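Local coordinates for hypothetical protein TM1553 (Thermotoga maritima, PDB 1VRM) that probably acts as an ApbE-family flavin transferase, moving FMN from FAD onto target proteins, at residues K38-P41 / R42-A45; I250-P253 / S254-Y257. One frame throughout, in Å; residues are numbered along the deposited sequence. Where two conformers were deposited one is given.

Interaction 1: residues K38-P41 / R42-A45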
ATOM      1  N   LYS A  38     -26.332  12.241 -11.182  1.00 11.26           N
ATOM      2  CA  LYS A  38     -26.193  13.668 -10.952  1.00 12.81           C
ATOM      3  C   LYS A  38     -25.148  14.345 -11.832  1.00 14.30           C
ATOM      4  O   LYS A  38     -25.365  15.457 -12.344  1.00 12.75           O
ATOM      5  CB  LYS A  38     -25.873  13.923  -9.506  1.00 11.83           C
ATOM      6  CG  LYS A  38     -25.845  15.361  -9.097  1.00 18.55           C
ATOM      7  CD  LYS A  38     -25.282  15.493  -7.684  1.00 19.42           C
ATOM      8  CE  LYS A  38     -25.153  16.908  -7.250  1.00 28.08           C
ATOM      9  NZ  LYS A  38     -24.411  16.954  -5.965  1.00 34.68           N
ATOM     10  N   ILE A  39     -24.008  13.682 -11.967  1.00  9.74           N
ATOM     11  CA  ILE A  39     -22.850  14.183 -12.708  1.00  9.62           C
ATOM     12  C   ILE A  39     -22.423  13.078 -13.669  1.00 10.74           C
ATOM     13  O   ILE A  39     -22.429  11.925 -13.301  1.00 10.78           O
ATOM     14  CB  ILE A  39     -21.692  14.474 -11.734  1.00  9.03           C
ATOM     15  CG1 ILE A  39     -22.048  15.565 -10.716  1.00 14.74           C
ATOM     16  CG2 ILE A  39     -20.397  14.840 -12.487  1.00 13.53           C
ATOM     17  CD1 ILE A  39     -22.327  16.894 -11.373  1.00 19.43           C
ATOM     18  N   ASN A  40     -22.041  13.418 -14.890  1.00  6.95           N
ATOM     19  CA  ASN A  40     -21.559  12.421 -15.811  1.00  7.36           C
ATOM     20  C   ASN A  40     -20.459  11.569 -15.138  1.00  4.66           C
ATOM     21  O   ASN A  40     -19.427  12.085 -14.716  1.00  6.04           O
ATOM     22  CB  ASN A  40     -21.014  13.163 -17.038  1.00  7.94           C
ATOM     23  CG  ASN A  40     -20.416  12.252 -18.088  1.00  7.71           C
ATOM     24  OD1 ASN A  40     -20.407  10.996 -18.030  1.00  6.84           O
ATOM     25  ND2 ASN A  40     -19.828  12.909 -19.089  1.00  7.04           N
ATOM     26  N   PRO A  41     -20.636  10.246 -15.065  1.00  6.05           N
ATOM     27  CA  PRO A  41     -19.580   9.434 -14.477  1.00  5.91           C
ATOM     28  C   PRO A  41     -18.220   9.583 -15.146  1.00  5.01           C
ATOM     29  O   PRO A  41     -17.204   9.342 -14.476  1.00  5.36           O
ATOM     30  CB  PRO A  41     -20.115   8.012 -14.660  0.50  9.32           C
ATOM     31  CG  PRO A  41     -21.565   8.214 -14.640  0.50  5.23           C
ATOM     32  CD  PRO A  41     -21.808   9.434 -15.426  0.50  5.66           C
ATOM     33  N   ARG A  42     -18.174   9.926 -16.428  1.00  3.60           N
ATOM     34  CA  ARG A  42     -16.864  10.122 -17.092  1.00  3.00           C
ATOM     35  C   ARG A  42     -16.100  11.293 -16.489  1.00  5.63           C
ATOM     36  O   ARG A  42     -14.877  11.256 -16.421  1.00  4.68           O
ATOM     37  CB  ARG A  42     -17.032  10.331 -18.593  1.00  5.39           C
ATOM     38  CG  ARG A  42     -17.709   9.143 -19.198  1.00  8.07           C
ATOM     39  CD  ARG A  42     -17.321   8.912 -20.674  1.00 14.41           C
ATOM     40  NE  ARG A  42     -18.254   7.968 -21.256  1.00 12.11           N
ATOM     41  CZ  ARG A  42     -18.128   7.440 -22.471  1.00 13.34           C
ATOM     42  NH1 ARG A  42     -17.107   7.759 -23.250  1.00 10.07           N
ATOM     43  NH2 ARG A  42     -19.042   6.584 -22.916  1.00 18.82           N
ATOM     44  N   THR A  43     -16.823  12.310 -16.051  1.00  3.15           N
ATOM     45  CA  THR A  43     -16.244  13.466 -15.350  1.00  3.74           C
ATOM     46  C   THR A  43     -15.678  13.047 -13.976  1.00  4.77           C
ATOM     47  O   THR A  43     -14.547  13.358 -13.629  1.00  6.58           O
ATOM     48  CB  THR A  43     -17.260  14.606 -15.144  1.00  5.66           C
ATOM     49  OG1 THR A  43     -17.685  15.123 -16.423  1.00  5.54           O
ATOM     50  CG2 THR A  43     -16.689  15.761 -14.300  1.00  7.87           C
ATOM     51  N   ILE A  44     -16.487  12.334 -13.198  1.00  4.35           N
ATOM     52  CA  ILE A  44     -16.005  11.833 -11.900  1.00  6.89           C
ATOM     53  C   ILE A  44     -14.774  10.940 -12.090  1.00  3.96           C
ATOM     54  O   ILE A  44     -13.745  11.119 -11.441  1.00  4.34           O
ATOM     55  CB  ILE A  44     -17.100  11.045 -11.157  1.00  5.50           C
ATOM     56  CG1 ILE A  44     -18.352  11.929 -10.967  1.00  8.80           C
ATOM     57  CG2 ILE A  44     -16.549  10.460  -9.856  1.00  6.57           C
ATOM     58  CD1 ILE A  44     -19.539  11.283 -10.340  1.00  9.09           C
ATOM     59  N   ALA A  45     -14.802   9.986 -13.018  1.00  3.80           N
ATOM     60  CA  ALA A  45     -13.658   9.130 -13.273  1.00  3.30           C
ATOM     61  C   ALA A  45     -12.406   9.895 -13.704  1.00  4.78           C
ATOM     62  O   ALA A  45     -11.290   9.570 -13.307  1.00  7.32           O
ATOM     63  CB  ALA A  45     -14.028   8.058 -14.277  1.00  6.03           C
TER
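Asn-40 and Arg-42 meet at the start of helix 41-58, where the asparagine is the N-cap, Pro-41 opens the first turn, and Ile-39 and Ile-44 bracket that turn as a hydrophobic staple. Arg-42 comes first: its backbone N donates to Asn-40 OD1 at 2.9 Å with an N-H...O angle of 158°. This is an Asx turn as well as a cap, and the amide is brought there because Asn-40 CG lies opposite its own backbone N (chi1 178°), folded back beside the carbonyl carbon. The donor stands above the amide plane, well out of it, and Asn-40 OD1 also rests 3.5 Å from Arg-42 CG before the guanidinium arm runs away from the turn. Thr-43 N reaches Asn-40 O at 2.9 Å, but its bent N-H...O angle makes the bond weak. Thr-43 CB lies 4.1 Å from Ile-39 CG2. Ile-44 N approaches the same Asn-40 O more directly but at 3.3 Å, again weakly, so two marginal donors share one acceptor. The Ile-44 side chain is buried and crosses that of Ile-39 at roughly a right angle, with Ile-44 CG1 3.9 Å from Ile-39 CG2. Phe-181 of helix 166-181 touches both isoleucines, tying the staple to a second helix. At Ala-45 regular helical bonding is established, in a turn whose side chains also pack on strands 19-25 and 28-35. Ala-45 N donates to Pro-41 O at 2.9 Å and a nearly straight 171°, while Ala-45 CB sits 3.4 Å from that same oxygen.

Interaction 2: residues I250-P253 / S254-Y257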
ATOM      1  N   ILE A 250       8.942  -6.526  -0.786  1.00  6.38           N
ATOM      2  CA  ILE A 250       8.436  -6.395   0.598  1.00  8.52           C
ATOM      3  C   ILE A 250       9.545  -6.808   1.551  1.00  8.37           C
ATOM      4  O   ILE A 250       9.660  -7.939   2.031  1.00  9.21           O
ATOM      5  CB  ILE A 250       7.157  -7.166   0.884  1.00  8.01           C
ATOM      6  CG1 ILE A 250       6.116  -6.876  -0.197  1.00 11.90           C
ATOM      7  CG2 ILE A 250       6.604  -6.774   2.276  1.00  9.13           C
ATOM      8  CD1 ILE A 250       4.889  -7.768  -0.129  1.00 13.30           C
ATOM      9  N   LEU A 251      10.385  -5.821   1.855  1.00  6.82           N
ATOM     10  CA  LEU A 251      11.517  -6.063   2.749  1.00  7.25           C
ATOM     11  C   LEU A 251      11.083  -6.050   4.200  1.00  8.98           C
ATOM     12  O   LEU A 251      10.205  -5.270   4.603  1.00  8.83           O
ATOM     13  CB  LEU A 251      12.595  -4.990   2.508  1.00  7.37           C
ATOM     14  CG  LEU A 251      13.097  -4.834   1.069  1.00  9.14           C
ATOM     15  CD1 LEU A 251      14.216  -3.751   0.925  1.00 14.02           C
ATOM     16  CD2 LEU A 251      13.620  -6.109   0.495  1.00 10.76           C
ATOM     17  N   ASP A 252      11.668  -6.927   4.978  1.00  9.26           N
ATOM     18  CA  ASP A 252      11.585  -6.860   6.444  1.00  5.88           C
ATOM     19  C   ASP A 252      12.525  -5.719   6.899  1.00  6.41           C
ATOM     20  O   ASP A 252      13.731  -5.809   6.777  1.00  8.77           O
ATOM     21  CB  ASP A 252      11.984  -8.202   7.040  1.00  8.22           C
ATOM     22  CG  ASP A 252      11.831  -8.231   8.554  1.00 13.07           C
ATOM     23  OD1 ASP A 252      11.826  -7.140   9.191  1.00 14.37           O
ATOM     24  OD2 ASP A 252      11.754  -9.366   9.090  1.00 16.01           O
ATOM     25  N   PRO A 253      11.947  -4.623   7.427  1.00  9.11           N
ATOM     26  CA  PRO A 253      12.841  -3.529   7.797  1.00  8.54           C
ATOM     27  C   PRO A 253      13.860  -3.823   8.877  1.00 12.63           C
ATOM     28  O   PRO A 253      14.849  -3.073   8.977  1.00 13.90           O
ATOM     29  CB  PRO A 253      11.873  -2.432   8.290  1.00 11.42           C
ATOM     30  CG  PRO A 253      10.605  -2.736   7.578  1.00 12.13           C
ATOM     31  CD  PRO A 253      10.543  -4.227   7.634  1.00 10.34           C
ATOM     32  N   SER A 254      13.674  -4.911   9.620  1.00 10.89           N
ATOM     33  CA  SER A 254      14.617  -5.265  10.696  1.00 13.55           C
ATOM     34  C   SER A 254      15.775  -6.092  10.151  1.00 13.01           C
ATOM     35  O   SER A 254      16.802  -6.182  10.812  1.00 17.89           O
ATOM     36  CB  SER A 254      13.892  -6.020  11.822  1.00 13.93           C
ATOM     37  OG  SER A 254      13.477  -7.314  11.385  1.00 21.31           O
ATOM     38  N   THR A 255      15.624  -6.711   8.970  1.00 10.12           N
ATOM     39  CA  THR A 255      16.686  -7.553   8.413  1.00 11.88           C
ATOM     40  C   THR A 255      17.296  -7.010   7.125  1.00 10.97           C
ATOM     41  O   THR A 255      18.442  -7.330   6.792  1.00 12.47           O
ATOM     42  CB  THR A 255      16.190  -8.960   8.087  1.00 11.93           C
ATOM     43  OG1 THR A 255      15.379  -8.967   6.915  1.00 12.49           O
ATOM     44  CG2 THR A 255      15.437  -9.515   9.280  1.00 17.86           C
ATOM     45  N   GLY A 256      16.505  -6.228   6.399  1.00  7.93           N
ATOM     46  CA  GLY A 256      16.938  -5.724   5.090  1.00  7.76           C
ATOM     47  C   GLY A 256      16.821  -6.689   3.921  1.00  6.80           C
ATOM     48  O   GLY A 256      17.256  -6.360   2.832  1.00  7.32           O
ATOM     49  N   TYR A 257      16.202  -7.857   4.140  1.00  6.90           N
ATOM     50  CA  TYR A 257      15.989  -8.849   3.096  1.00  7.13           C
ATOM     51  C   TYR A 257      14.458  -8.973   2.857  1.00  8.48           C
ATOM     52  O   TYR A 257      13.646  -8.621   3.744  1.00  7.19           O
ATOM     53  CB  TYR A 257      16.568 -10.210   3.485  1.00 10.23           C
ATOM     54  CG  TYR A 257      18.069 -10.307   3.442  1.00  9.96           C
ATOM     55  CD1 TYR A 257      18.840  -9.980   4.553  1.00 14.32           C
ATOM     56  CD2 TYR A 257      18.697 -10.692   2.269  1.00 13.38           C
ATOM     57  CE1 TYR A 257      20.257 -10.077   4.490  1.00 18.50           C
ATOM     58  CE2 TYR A 257      20.101 -10.784   2.191  1.00 17.50           C
ATOM     59  CZ  TYR A 257      20.859 -10.474   3.311  1.00 17.64           C
ATOM     60  OH  TYR A 257      22.257 -10.564   3.206  1.00 21.26           O
TER
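Asp-252, Ser-254 and Tyr-257 carry most of this contact, and Asp-252 meets both of the others. Asp-252 OD1 accepts twice from Ser-254, from OG at 2.8 Å and from the backbone N at 2.9 Å; both donors come from the same face, about 40° out of the carboxylate plane. Ser-254 OG can join its own N there because it sits between the backbone N and the carbonyl carbon (chi1 69°). The other carboxylate oxygen, OD2, forms a salt bridge with Lys-288 of helix 272-296, so the buried group is gripped at both oxygens and its rotation is probably fixed.

The backbone of Asp-252 is also bonded at both its N and its O. Asp-252 O takes Gly-256 N at 2.8 Å almost head-on and Thr-255 N at 3.0 Å from above the carbonyl plane, while Asp-252 N donates to Tyr-257 O at 2.9 Å. Tyr-257 N in turn bonds Thr-255 OG1 at 3.1 Å, an ST turn. Gly-256, with positive phi (80°), completes the reversal.

An Asx turn leading into residues 253-255, with phi/psi in or near the right-handed helical region, and a left-handed glycine, with backbone pairing continued from Ile-250 to Ala-259, is characteristic of a four-residue hairpin loop.

Interaction 1 comes early in the chain and interaction 2 late, with centres 42 Å apart, nearest atoms about 27 Å apart, and positions on opposite sides of the chain's centre. They do not touch. Residues 38-45 follow strand 28-35 of the eight-stranded antiparallel sheet, start helix 41-58 and pack on that sheet, whereas 250-257 lies in the connection between strand 245-248 and sheet strand 262-269. Their surroundings differ. The first turn packs on strands 19-25 and 28-35 and on helix 166-181; the loop lies among helices 108-114, 128-135 and 272-296. An unidentified small molecule, probably from crystallisation, hydrogen-bonds to Leu-251 O, consistent with a pocket beside interaction 2; interaction 1 is peripheral structural packing.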